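Local coordinates for mandelate racemase / muconate lactonizing enzyme (Burkholderia pseudomallei, PDB 2POD), which is of unknown specific function but belongs to the enolase superfamily and may act as a lyase, at residues Leu227-Arg238 against Lys258-Ala266; Thr36-Ile47 against Ala81-Leu89. One frame throughout, in Å; residues are numbered along the deposited sequence.

Interaction 1 of 2, residues Leu227-Arg238 against Lys258-Ala266; sequences LPPALQIAEALR and KRYAERSLA
Ala230, Leu231 and Ala234 pack on Tyr260 where two neighbouring outer helices of the enolase-type TIM barrel run side by side. The axes of 227-237 and 258-263 come within 9.6 Å at an angle of 18°, so they are nearly parallel. Apolar contact fills the middle. Tyr260 has CG anti to its backbone N (chi1 -176°), which carries the ring along the facing helix. Its CE2 lies 3.8 Å from Ala230 CB, and its CZ touches Ala234 CB. Leu231 sends its CD2 branch to the backbone of Arg259 and Tyr260, and to Arg263 CB at 3.8 Å.

Aliphatic carbons lie over one face of two guanidinium groups. Leu227 CD2 sits over the centre of the Arg259 guanidinium, 3.5 Å from CZ. Arg259 NH1 bonds to Ala289 O of the second subunit. Leu265 CB lies over the rim of the Arg238 guanidinium, 3.8 Å from NH1. Arg263 turns its polar end outward to Ser264 of the second subunit. This edge of the barrel is therefore also a subunit interface.

Two waters bridge the segments. The first joins Ala230 O to the hydroxyl of Tyr260 and lies in the ring plane at its edge. The second joins backbone to backbone: it donates to Ala234 O at 2.5 Å and accepts from Leu265 N at 3.0 Å.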
loop_
_atom_site.group_PDB
_atom_site.type_symbol
_atom_site.label_atom_id
_atom_site.label_comp_id
_atom_site.label_asym_id
_atom_site.label_seq_id
_atom_site.Cartn_x
_atom_site.Cartn_y
_atom_site.Cartn_z
ATOM N N LEU B 227 18.877 14.482 2.021
ATOM C CA LEU B 227 18.552 13.297 2.804
ATOM C C LEU B 227 19.695 12.598 3.561
ATOM O O LEU B 227 19.601 12.483 4.783
ATOM C CB LEU B 227 17.640 12.325 2.053
ATOM C CG LEU B 227 17.085 11.171 2.883
ATOM C CD1 LEU B 227 15.894 11.587 3.741
ATOM C CD2 LEU B 227 16.724 10.024 1.970
ATOM N N PRO B 228 20.771 12.146 2.859
ATOM C CA PRO B 228 21.854 11.501 3.635
ATOM C C PRO B 228 22.496 12.296 4.796
ATOM O O PRO B 228 22.621 11.730 5.893
ATOM C CB PRO B 228 22.884 11.082 2.572
ATOM C CG PRO B 228 22.155 11.134 1.281
ATOM C CD PRO B 228 21.073 12.158 1.411
ATOM N N PRO B 229 22.884 13.583 4.593
ATOM C CA PRO B 229 23.411 14.243 5.800
ATOM C C PRO B 229 22.396 14.547 6.891
ATOM O O PRO B 229 22.757 14.491 8.063
ATOM C CB PRO B 229 24.038 15.528 5.269
ATOM C CG PRO B 229 23.339 15.788 3.999
ATOM C CD PRO B 229 22.947 14.479 3.419
ATOM N N ALA B 230 21.146 14.840 6.524
ATOM C CA ALA B 230 20.054 14.946 7.498
ATOM C C ALA B 230 19.922 13.725 8.407
ATOM O O ALA B 230 19.775 13.870 9.617
ATOM C CB ALA B 230 18.733 15.244 6.814
ATOM N N LEU B 231 19.983 12.534 7.816
ATOM C CA LEU B 231 19.909 11.272 8.550
ATOM C C LEU B 231 21.122 11.090 9.461
ATOM O O LEU B 231 21.003 10.657 10.608
ATOM C CB LEU B 231 19.815 10.097 7.568
ATOM C CG LEU B 231 18.560 9.940 6.695
ATOM C CD1 LEU B 231 18.693 8.754 5.720
ATOM C CD2 LEU B 231 17.297 9.809 7.542
ATOM N N GLN B 232 22.282 11.442 8.919
ATOM C CA GLN B 232 23.564 11.414 9.612
ATOM C C GLN B 232 23.591 12.343 10.822
ATOM O O GLN B 232 24.127 11.981 11.871
ATOM C CB GLN B 232 24.646 11.836 8.620
ATOM C CG GLN B 232 25.985 11.187 8.811
ATOM C CD GLN B 232 27.083 11.918 8.060
ATOM O OE1 GLN B 232 28.171 12.134 8.592
ATOM N NE2 GLN B 232 26.802 12.304 6.816
ATOM N N ILE B 233 23.008 13.535 10.668
ATOM C CA ILE B 233 22.848 14.482 11.772
ATOM C C ILE B 233 21.862 13.979 12.832
ATOM O O ILE B 233 22.165 14.016 14.028
ATOM C CB ILE B 233 22.460 15.902 11.267
ATOM C CG1 ILE B 233 23.633 16.555 10.529
ATOM C CG2 ILE B 233 22.045 16.792 12.420
ATOM C CD1 ILE B 233 23.214 17.591 9.485
ATOM N N ALA B 234 20.702 13.493 12.387
ATOM C CA ALA B 234 19.669 12.936 13.283
ATOM C C ALA B 234 20.159 11.774 14.147
ATOM O O ALA B 234 19.808 11.690 15.319
ATOM C CB ALA B 234 18.432 12.517 12.493
ATOM N N GLU B 235 20.963 10.888 13.557
ATOM C CA GLU B 235 21.626 9.808 14.288
ATOM C C GLU B 235 22.588 10.323 15.373
ATOM O O GLU B 235 22.632 9.777 16.478
ATOM C CB GLU B 235 22.345 8.862 13.306
ATOM C CG GLU B 235 23.202 7.750 13.949
ATOM C CD GLU B 235 22.386 6.640 14.615
ATOM O OE1 GLU B 235 21.177 6.503 14.322
ATOM O OE2 GLU B 235 22.967 5.893 15.432
ATOM N N ALA B 236 23.331 11.383 15.056
ATOM C CA ALA B 236 24.252 12.007 16.008
ATOM C C ALA B 236 23.535 12.725 17.160
ATOM O O ALA B 236 24.058 12.793 18.278
ATOM C CB ALA B 236 25.198 12.952 15.287
ATOM N N LEU B 237 22.338 13.241 16.883
ATOM C CA LEU B 237 21.551 13.990 17.864
ATOM C C LEU B 237 20.739 13.094 18.810
ATOM O O LEU B 237 20.196 13.579 19.813
ATOM C CB LEU B 237 20.622 14.983 17.159
ATOM C CG LEU B 237 21.240 16.231 16.528
ATOM C CD1 LEU B 237 20.170 17.021 15.805
ATOM C CD2 LEU B 237 21.903 17.101 17.587
ATOM N N ARG B 238 20.670 11.800 18.487
ATOM C CA ARG B 238 19.927 10.803 19.270
ATOM C C ARG B 238 20.352 10.755 20.738
ATOM O O ARG B 238 19.509 10.695 21.633
ATOM C CB ARG B 238 20.073 9.422 18.622
ATOM C CG ARG B 238 19.362 8.278 19.333
ATOM C CD ARG B 238 19.538 6.972 18.572
ATOM N NE ARG B 238 18.996 7.065 17.216
ATOM C CZ ARG B 238 17.758 6.716 16.870
ATOM N NH1 ARG B 238 16.910 6.234 17.776
ATOM N NH2 ARG B 238 17.368 6.850 15.609
ATOM N N LYS B 258 9.036 10.662 5.510
ATOM C CA LYS B 258 8.900 9.473 6.352
ATOM C C LYS B 258 10.219 8.736 6.530
ATOM O O LYS B 258 10.462 8.133 7.573
ATOM C CB LYS B 258 7.824 8.527 5.813
ATOM C CG LYS B 258 6.883 7.991 6.900
ATOM C CD LYS B 258 7.394 6.727 7.578
ATOM C CE LYS B 258 7.135 6.754 9.087
ATOM N NZ LYS B 258 5.763 6.296 9.461
ATOM N N ARG B 259 11.062 8.803 5.504
ATOM C CA ARG B 259 12.433 8.338 5.580
ATOM C C ARG B 259 13.261 9.049 6.642
ATOM O O ARG B 259 13.996 8.395 7.381
ATOM C CB ARG B 259 13.097 8.408 4.211
ATOM C CG ARG B 259 12.546 7.360 3.249
ATOM C CD ARG B 259 13.368 7.248 1.992
ATOM N NE ARG B 259 14.719 6.769 2.266
ATOM C CZ ARG B 259 15.703 6.740 1.376
ATOM N NH1 ARG B 259 15.500 7.166 0.137
ATOM N NH2 ARG B 259 16.900 6.299 1.735
ATOM N N TYR B 260 13.122 10.373 6.744
ATOM C CA TYR B 260 13.732 11.100 7.858
ATOM C C TYR B 260 13.142 10.717 9.212
ATOM O O TYR B 260 13.892 10.403 10.143
ATOM C CB TYR B 260 13.737 12.625 7.659
ATOM C CG TYR B 260 14.464 13.342 8.781
ATOM C CD1 TYR B 260 13.794 13.701 9.955
ATOM C CD2 TYR B 260 15.828 13.619 8.693
ATOM C CE1 TYR B 260 14.451 14.318 10.998
ATOM C CE2 TYR B 260 16.499 14.246 9.743
ATOM C CZ TYR B 260 15.798 14.589 10.891
ATOM O OH TYR B 260 16.418 15.213 11.941
ATOM N N ALA B 261 11.808 10.746 9.314
ATOM C CA ALA B 261 11.105 10.499 10.579
ATOM C C ALA B 261 11.442 9.158 11.225
ATOM O O ALA B 261 11.698 9.097 12.432
ATOM C CB ALA B 261 9.618 10.644 10.399
ATOM N N GLU B 262 11.467 8.105 10.404
ATOM C CA GLU B 262 11.868 6.745 10.801
ATOM C C GLU B 262 13.196 6.676 11.555
ATOM O O GLU B 262 13.351 5.871 12.472
ATOM C CB GLU B 262 12.009 5.867 9.557
ATOM C CG GLU B 262 10.765 5.118 9.128
ATOM C CD GLU B 262 10.845 4.657 7.676
ATOM O OE1 GLU B 262 9.787 4.308 7.109
ATOM O OE2 GLU B 262 11.960 4.651 7.096
ATOM N N ARG B 263 14.154 7.505 11.144
ATOM C CA ARG B 263 15.516 7.429 11.648
ATOM C C ARG B 263 15.833 8.455 12.740
ATOM O O ARG B 263 16.954 8.498 13.257
ATOM C CB ARG B 263 16.509 7.518 10.494
ATOM C CG ARG B 263 17.075 6.169 10.093
ATOM C CD ARG B 263 17.335 6.085 8.603
ATOM N NE ARG B 263 17.443 4.696 8.163
ATOM C CZ ARG B 263 18.587 4.041 7.980
ATOM N NH1 ARG B 263 19.760 4.635 8.187
ATOM N NH2 ARG B 263 18.556 2.781 7.582
ATOM N N SER B 264 14.842 9.260 13.107
ATOM C CA SER B 264 15.049 10.361 14.042
ATOM C C SER B 264 14.334 10.053 15.345
ATOM O O SER B 264 13.125 9.822 15.344
ATOM C CB SER B 264 14.528 11.669 13.432
ATOM O OG SER B 264 14.560 12.743 14.355
ATOM N N LEU B 265 15.089 10.033 16.443
ATOM C CA LEU B 265 14.528 9.859 17.781
ATOM C C LEU B 265 13.609 11.017 18.156
ATOM O O LEU B 265 12.469 10.789 18.569
ATOM C CB LEU B 265 15.628 9.678 18.833
ATOM C CG LEU B 265 15.358 8.941 20.160
ATOM C CD1 LEU B 265 15.661 9.808 21.372
ATOM C CD2 LEU B 265 13.979 8.263 20.288
ATOM N N ALA B 266 14.092 12.246 17.986
ATOM C CA ALA B 266 13.230 13.418 18.102
ATOM C C ALA B 266 12.153 13.451 17.020
ATOM O O ALA B 266 12.423 13.117 15.866
ATOM C CB ALA B 266 14.039 14.687 18.079
HETATM O O HOH W 1 18.932 16.068 10.911
HETATM O O HOH W 2 17.499 11.805 16.300
#

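Interaction 2 of 2, residues Thr36-Ile47 against Ala81-Leu89; sequences TFYGACSAEAYI and AEMRGNSAL
Arg84 and Tyr46 carry most of this contact between segments 36-47 and 81-89 of the enolase N-terminal capping domain. The axes of helices 40-47 and 81-89 approach to 8.0 Å and cross at -70°.

Polar contacts centre on Arg84. Its chain bends at chi3 and runs past Thr36 and the carbonyls of Phe37 and Tyr38. NH1 donates to Gly39 O at 3.1 Å, with that oxygen in the guanidinium plane. Gly39 is the N-cap of helix 40-47, and its carbonyl also accepts from Ser42 OG and Ala43 N. Three donors therefore grip one oxygen. Arg84 NE lies 3.0 Å from Tyr38 O. Arg84 NH2 bonds instead to Ala79 O and to Glu82 of the fourth subunit.

Aromatic contacts centre on Tyr46. It is a knob in a hole formed by Ala81, Glu82, Gly85 and Asn86. Glu82 CA makes a CH-pi contact over the ring centre, 3.6 Å from the centroid. Gly85 CA comes to the ring edge, and its missing side chain lets the ring in this close. Tyr46 OH donates to Asn86 OD1 at 2.5 Å, with ring and amide planes 72° apart.

Apolar contacts fill the rest. Ile47 CG1 meets Leu89 CD2 tip to tip at 3.9 Å. The CB of Ala88 packs on Thr36 CG2, at the end of strand 31-37. Val22 of strand 19-26 touches Ile47, Ala88 and Leu89.

Several buried polar atoms have outside partners: Asn86 ND2 bonds to Leu70 O, which helps fix the amide, Thr36 OG1 to Ser297 O and Phe37 O to Trp298 NE1. The positive charge of Arg84 probably steadies the carbonyl of Gly39 and is probably balanced by the carboxylate of Glu82 of the fourth subunit.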
loop_
_atom_site.group_PDB
_atom_site.type_symbol
_atom_site.label_atom_id
_atom_site.label_comp_id
_atom_site.label_asym_id
_atom_site.label_seq_id
_atom_site.Cartn_x
_atom_site.Cartn_y
_atom_site.Cartn_z
ATOM N N THR B 36 2.648 40.801 7.833
ATOM C CA THR B 36 3.437 39.660 7.361
ATOM C C THR B 36 4.930 39.972 7.222
ATOM O O THR B 36 5.333 41.132 7.268
ATOM C CB THR B 36 2.886 39.077 6.038
ATOM O OG1 THR B 36 3.566 37.851 5.738
ATOM C CG2 THR B 36 3.051 40.056 4.888
ATOM N N PHE B 37 5.737 38.929 7.043
ATOM C CA PHE B 37 7.187 39.039 7.111
ATOM C C PHE B 37 7.855 38.337 5.923
ATOM O O PHE B 37 7.317 37.358 5.390
ATOM C CB PHE B 37 7.679 38.448 8.429
ATOM C CG PHE B 37 8.993 39.010 8.911
ATOM C CD1 PHE B 37 9.038 40.215 9.614
ATOM C CD2 PHE B 37 10.186 38.322 8.684
ATOM C CE1 PHE B 37 10.255 40.725 10.079
ATOM C CE2 PHE B 37 11.408 38.822 9.149
ATOM C CZ PHE B 37 11.442 40.029 9.846
ATOM N N TYR B 38 9.025 38.852 5.530
ATOM C CA TYR B 38 9.700 38.564 4.254
ATOM C C TYR B 38 8.980 39.053 3.013
ATOM O O TYR B 38 7.754 39.049 2.964
ATOM C CB TYR B 38 10.114 37.088 4.101
ATOM C CG TYR B 38 11.045 36.583 5.177
ATOM C CD1 TYR B 38 12.143 37.337 5.602
ATOM C CD2 TYR B 38 10.832 35.343 5.767
ATOM C CE1 TYR B 38 12.998 36.864 6.595
ATOM C CE2 TYR B 38 11.675 34.863 6.762
ATOM C CZ TYR B 38 12.754 35.626 7.172
ATOM O OH TYR B 38 13.583 35.137 8.154
ATOM N N GLY B 39 9.766 39.471 2.014
ATOM C CA GLY B 39 9.265 39.854 0.692
ATOM C C GLY B 39 8.168 40.898 0.741
ATOM O O GLY B 39 7.149 40.769 0.049
ATOM N N ALA B 40 8.383 41.923 1.573
ATOM C CA ALA B 40 7.383 42.953 1.854
ATOM C C ALA B 40 6.878 43.675 0.615
ATOM O O ALA B 40 5.675 43.890 0.484
ATOM C CB ALA B 40 7.903 43.954 2.882
ATOM N N CYS B 41 7.791 44.039 -0.286
ATOM C CA CYS B 41 7.427 44.738 -1.525
ATOM C C CYS B 41 6.569 43.908 -2.462
ATOM O O CYS B 41 5.726 44.455 -3.159
ATOM C CB CYS B 41 8.664 45.215 -2.286
ATOM S SG CYS B 41 9.561 46.519 -1.463
ATOM N N SER B 42 6.795 42.595 -2.489
ATOM C CA SER B 42 6.040 41.722 -3.380
ATOM C C SER B 42 4.651 41.416 -2.831
ATOM O O SER B 42 3.672 41.397 -3.586
ATOM C CB SER B 42 6.817 40.448 -3.724
ATOM O OG SER B 42 7.095 39.667 -2.577
ATOM N N ALA B 43 4.570 41.203 -1.518
ATOM C CA ALA B 43 3.287 41.093 -0.827
ATOM C C ALA B 43 2.452 42.377 -0.902
ATOM O O ALA B 43 1.245 42.313 -1.165
ATOM C CB ALA B 43 3.486 40.645 0.618
ATOM N N GLU B 44 3.095 43.530 -0.700
ATOM C CA GLU B 44 2.435 44.833 -0.849
ATOM C C GLU B 44 1.911 45.045 -2.270
ATOM O O GLU B 44 0.764 45.453 -2.464
ATOM C CB GLU B 44 3.374 45.983 -0.441
ATOM C CG GLU B 44 2.878 47.377 -0.829
ATOM C CD GLU B 44 3.825 48.488 -0.425
ATOM O OE1 GLU B 44 3.548 49.166 0.593
ATOM O OE2 GLU B 44 4.838 48.689 -1.130
ATOM N N ALA B 45 2.750 44.746 -3.256
ATOM C CA ALA B 45 2.380 44.934 -4.651
ATOM C C ALA B 45 1.196 44.061 -5.047
ATOM O O ALA B 45 0.328 44.509 -5.796
ATOM C CB ALA B 45 3.565 44.685 -5.562
ATOM N N TYR B 46 1.160 42.833 -4.521
ATOM C CA TYR B 46 0.026 41.922 -4.696
ATOM C C TYR B 46 -1.275 42.478 -4.099
ATOM O O TYR B 46 -2.330 42.412 -4.738
ATOM C CB TYR B 46 0.328 40.536 -4.094
ATOM C CG TYR B 46 -0.927 39.731 -3.817
ATOM C CD1 TYR B 46 -1.433 39.611 -2.517
ATOM C CD2 TYR B 46 -1.637 39.133 -4.864
ATOM C CE1 TYR B 46 -2.596 38.906 -2.273
ATOM C CE2 TYR B 46 -2.797 38.423 -4.622
ATOM C CZ TYR B 46 -3.269 38.309 -3.330
ATOM O OH TYR B 46 -4.425 37.608 -3.099
ATOM N N ILE B 47 -1.201 42.984 -2.868
ATOM C CA ILE B 47 -2.372 43.553 -2.193
ATOM C C ILE B 47 -3.036 44.652 -3.024
ATOM O O ILE B 47 -4.240 44.599 -3.264
ATOM C CB ILE B 47 -2.049 44.034 -0.772
ATOM C CG1 ILE B 47 -1.860 42.828 0.154
ATOM C CG2 ILE B 47 -3.159 44.968 -0.229
ATOM C CD1 ILE B 47 -1.305 43.185 1.534
ATOM N N ALA B 81 4.104 35.452 -2.329
ATOM C CA ALA B 81 3.679 36.841 -2.071
ATOM C C ALA B 81 2.168 36.969 -1.921
ATOM O O ALA B 81 1.681 37.602 -0.985
ATOM C CB ALA B 81 4.181 37.775 -3.160
ATOM N N GLU B 82 1.445 36.343 -2.840
ATOM C CA GLU B 82 -0.009 36.195 -2.755
ATOM C C GLU B 82 -0.477 35.648 -1.393
ATOM O O GLU B 82 -1.359 36.231 -0.754
ATOM C CB GLU B 82 -0.509 35.295 -3.891
ATOM C CG GLU B 82 -0.271 35.836 -5.317
ATOM C CD GLU B 82 1.092 35.483 -5.917
ATOM O OE1 GLU B 82 1.950 34.905 -5.216
ATOM O OE2 GLU B 82 1.304 35.800 -7.106
HETATM N N MSE B 83 0.142 34.551 -0.952
HETATM C CA MSE B 83 -0.232 33.877 0.296
HETATM C C MSE B 83 0.030 34.710 1.547
HETATM O O MSE B 83 -0.774 34.706 2.474
HETATM C CB MSE B 83 0.498 32.533 0.413
HETATM C CG MSE B 83 0.069 31.668 1.583
HETATM SE SE MSE B 83 -1.790 31.069 1.541
HETATM C CE MSE B 83 -1.937 30.436 -0.296
ATOM N N ARG B 84 1.161 35.407 1.569
ATOM C CA ARG B 84 1.513 36.283 2.688
ATOM C C ARG B 84 0.634 37.540 2.727
ATOM O O ARG B 84 0.269 38.018 3.800
ATOM C CB ARG B 84 2.994 36.661 2.629
ATOM C CG ARG B 84 3.959 35.488 2.800
ATOM C CD ARG B 84 5.415 35.958 2.974
ATOM N NE ARG B 84 5.806 36.980 2.004
ATOM C CZ ARG B 84 6.274 36.736 0.781
ATOM N NH1 ARG B 84 6.586 37.748 -0.011
ATOM N NH2 ARG B 84 6.429 35.493 0.342
ATOM N N GLY B 85 0.287 38.053 1.548
ATOM C CA GLY B 85 -0.612 39.203 1.426
ATOM C C GLY B 85 -1.998 38.865 1.932
ATOM O O GLY B 85 -2.573 39.609 2.732
ATOM N N ASN B 86 -2.515 37.721 1.478
ATOM C CA ASN B 86 -3.780 37.179 1.955
ATOM C C ASN B 86 -3.808 36.980 3.459
ATOM O O ASN B 86 -4.789 37.324 4.113
ATOM C CB ASN B 86 -4.112 35.872 1.239
ATOM C CG ASN B 86 -4.494 36.085 -0.208
ATOM O OD1 ASN B 86 -4.823 37.202 -0.616
ATOM N ND2 ASN B 86 -4.450 35.014 -0.998
ATOM N N SER B 87 -2.721 36.445 4.003
ATOM C CA SER B 87 -2.643 36.173 5.427
ATOM C C SER B 87 -2.644 37.435 6.289
ATOM O O SER B 87 -3.320 37.475 7.319
ATOM C CB SER B 87 -1.437 35.305 5.747
ATOM O OG SER B 87 -1.331 34.235 4.839
ATOM N N ALA B 88 -1.894 38.454 5.865
ATOM C CA ALA B 88 -1.921 39.776 6.511
ATOM C C ALA B 88 -3.316 40.400 6.469
ATOM O O ALA B 88 -3.838 40.832 7.494
ATOM C CB ALA B 88 -0.889 40.714 5.867
ATOM N N LEU B 89 -3.913 40.417 5.280
ATOM C CA LEU B 89 -5.302 40.830 5.076
ATOM C C LEU B 89 -6.285 40.097 5.990
ATOM O O LEU B 89 -7.232 40.701 6.509
ATOM C CB LEU B 89 -5.694 40.587 3.618
ATOM C CG LEU B 89 -5.906 41.748 2.641
ATOM C CD1 LEU B 89 -5.488 43.110 3.159
ATOM C CD2 LEU B 89 -5.290 41.457 1.296
#

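Overall arrangement
The two contacts lie in different domains. Interaction 2 is in the N-terminal capping domain and interaction 1 is on the outside of the barrel. Their centres are 34 Å apart and their nearest atoms about 20 Å apart, so they do not touch. The sodium site is formed by Glu220, Glu246 and Glu272. Glu220 and Glu246 end the barrel strands that precede the two helices of interaction 1. From the other domain, the side chain of Tyr38 in interaction 2 comes to about 8 Å from a bound sodium ion. Both contacts also meet other subunits: the second and third at 227-238/258-266, the fourth at 36-47/81-89.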